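Local coordinates for protein ecdysteroid-phosphate phosphatase (Bombyx mori, PDB 3C7T) that removes the phosphate from inactive ecdysteroid phosphates, ecdysone 22-phosphate above all, to release the active moulting hormones, and also acts as a protein tyrosine phosphatase, at residues V85-A90 and E95-F100. Numbering follows the deposited sequence.
Sequences VYASPA and ETAQGF
Thr96 OG1, one residue before the Ala97 that rests on Val85 and Ala87, is gripped twice, by Arg92 O one turn back in its own helix and by Gly13 N. Its chi1 of -58° turns the hydroxyl back toward that carbonyl, while the side chain also touches His12, the residue phosphorylated during catalysis. A second polar atom, Ser88 OG, is hydrogen-bonded through NE2 to His192, which lines the tungstate pocket and is probably catalytic; the bond to it from Ala90 N is weak, straight but 3.4 Å long. The contact between strand and helix is wholly apolar and small, burying 137 Å². Ala97 CB comes down onto the strand, 4.2 Å from Ala87 CB, methyl against methyl. It also meets one branch of Val85, whose CG1 stands anti to the backbone N (chi1 178°) and lies 4.3 Å from Ala97 CB. Val85 and Ala87 are two apart, and thus on the same face of the strand, whereas Tyr86 between them turns to the other. With alanine on both sides, the backbones draw near, Ala87 CA lying 6.6 Å from Ala97 CA. Ala90 occupies the N-cap position, directly before helix 91-104, and Arg92 in the first turn lines the tungstate pocket. The contact is buried close to the catalytic site of this histidine phosphatase domain, the side chain of Ala87 being about 12 Å from the tungstate. Strand 84-87 and helix 91-104 begin a beta-alpha-beta crossover completed by strand 112-114; the helix also packs on strand 187-191 through Ile188 and Ile190, and on helix 62-77.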
loop_
_atom_site.group_PDB
_atom_site.type_symbol
_atom_site.label_atom_id
_atom_site.label_comp_id
_atom_site.label_asym_id
_atom_site.label_seq_id
_atom_site.Cartn_x
_atom_site.Cartn_y
_atom_site.Cartn_z
ATOM N N VAL A 85 -17.517 -16.437 5.032
ATOM C CA VAL A 85 -17.165 -15.050 4.720
ATOM C C VAL A 85 -18.425 -14.314 4.264
ATOM O O VAL A 85 -19.074 -14.709 3.279
ATOM C CB VAL A 85 -16.062 -14.972 3.632
ATOM C CG1 VAL A 85 -15.737 -13.525 3.272
ATOM C CG2 VAL A 85 -14.795 -15.701 4.091
ATOM N N TYR A 86 -18.780 -13.284 5.026
ATOM C CA TYR A 86 -19.964 -12.454 4.753
ATOM C C TYR A 86 -19.502 -11.022 4.500
ATOM O O TYR A 86 -18.665 -10.507 5.242
ATOM C CB TYR A 86 -20.943 -12.495 5.935
ATOM C CG TYR A 86 -21.406 -13.899 6.274
ATOM C CD1 TYR A 86 -20.622 -14.729 7.075
ATOM C CD2 TYR A 86 -22.616 -14.400 5.779
ATOM C CE1 TYR A 86 -21.041 -16.031 7.387
ATOM C CE2 TYR A 86 -23.052 -15.701 6.092
ATOM C CZ TYR A 86 -22.249 -16.506 6.890
ATOM O OH TYR A 86 -22.633 -17.784 7.208
ATOM N N ALA A 87 -20.045 -10.392 3.461
ATOM C CA ALA A 87 -19.663 -9.030 3.106
ATOM C C ALA A 87 -20.882 -8.163 2.873
ATOM O O ALA A 87 -21.873 -8.608 2.283
ATOM C CB ALA A 87 -18.789 -9.026 1.883
ATOM N N SER A 88 -20.805 -6.915 3.342
ATOM C CA SER A 88 -21.792 -5.908 2.990
ATOM C C SER A 88 -21.843 -5.818 1.466
ATOM O O SER A 88 -20.853 -6.086 0.818
ATOM C CB SER A 88 -21.346 -4.561 3.567
ATOM O OG SER A 88 -21.993 -3.506 2.909
ATOM N N PRO A 89 -23.007 -5.474 0.883
ATOM C CA PRO A 89 -23.076 -5.453 -0.578
ATOM C C PRO A 89 -22.361 -4.259 -1.252
ATOM O O PRO A 89 -22.287 -4.225 -2.489
ATOM C CB PRO A 89 -24.594 -5.440 -0.852
ATOM C CG PRO A 89 -25.168 -4.780 0.345
ATOM C CD PRO A 89 -24.307 -5.164 1.507
ATOM N N ALA A 90 -21.841 -3.306 -0.460
ATOM C CA ALA A 90 -21.029 -2.194 -0.987
ATOM C C ALA A 90 -19.817 -2.759 -1.704
ATOM O O ALA A 90 -19.145 -3.678 -1.178
ATOM C CB ALA A 90 -20.581 -1.256 0.148
ATOM N N GLU A 95 -14.846 -6.127 -2.413
ATOM C CA GLU A 95 -13.444 -6.137 -2.819
ATOM C C GLU A 95 -12.512 -6.374 -1.650
ATOM O O GLU A 95 -11.512 -7.059 -1.816
ATOM C CB GLU A 95 -13.067 -4.858 -3.558
ATOM C CG GLU A 95 -13.782 -4.691 -4.905
ATOM C CD GLU A 95 -13.286 -3.448 -5.664
ATOM O OE1 GLU A 95 -13.135 -2.375 -5.036
ATOM O OE2 GLU A 95 -13.062 -3.533 -6.891
ATOM N N THR A 96 -12.845 -5.858 -0.467
ATOM C CA THR A 96 -12.017 -6.136 0.703
ATOM C C THR A 96 -12.040 -7.644 0.984
ATOM O O THR A 96 -11.011 -8.254 1.312
ATOM C CB THR A 96 -12.465 -5.326 1.901
ATOM O OG1 THR A 96 -12.400 -3.938 1.542
ATOM C CG2 THR A 96 -11.537 -5.598 3.154
ATOM N N ALA A 97 -13.218 -8.233 0.840
ATOM C CA ALA A 97 -13.376 -9.672 1.084
ATOM C C ALA A 97 -12.483 -10.468 0.138
ATOM O O ALA A 97 -11.822 -11.433 0.563
ATOM C CB ALA A 97 -14.860 -10.066 0.929
ATOM N N GLN A 98 -12.467 -10.086 -1.141
ATOM C CA GLN A 98 -11.607 -10.782 -2.089
ATOM C C GLN A 98 -10.121 -10.588 -1.774
ATOM O O GLN A 98 -9.373 -11.556 -1.792
ATOM C CB GLN A 98 -11.899 -10.378 -3.536
ATOM C CG GLN A 98 -11.155 -11.251 -4.564
ATOM C CD GLN A 98 -11.537 -12.710 -4.447
ATOM O OE1 GLN A 98 -12.723 -13.046 -4.429
ATOM N NE2 GLN A 98 -10.536 -13.588 -4.352
ATOM N N GLY A 99 -9.689 -9.350 -1.491
ATOM C CA GLY A 99 -8.288 -9.116 -1.100
ATOM C C GLY A 99 -7.924 -9.942 0.124
ATOM O O GLY A 99 -6.869 -10.584 0.169
ATOM N N PHE A 100 -8.829 -9.993 1.098
ATOM C CA PHE A 100 -8.589 -10.773 2.307
ATOM C C PHE A 100 -8.352 -12.257 1.938
ATOM O O PHE A 100 -7.368 -12.897 2.365
ATOM C CB PHE A 100 -9.786 -10.617 3.263
ATOM C CG PHE A 100 -9.727 -11.523 4.447
ATOM C CD1 PHE A 100 -8.910 -11.214 5.536
ATOM C CD2 PHE A 100 -10.517 -12.680 4.500
ATOM C CE1 PHE A 100 -8.842 -12.052 6.633
ATOM C CE2 PHE A 100 -10.461 -13.517 5.608
ATOM C CZ PHE A 100 -9.619 -13.194 6.675
#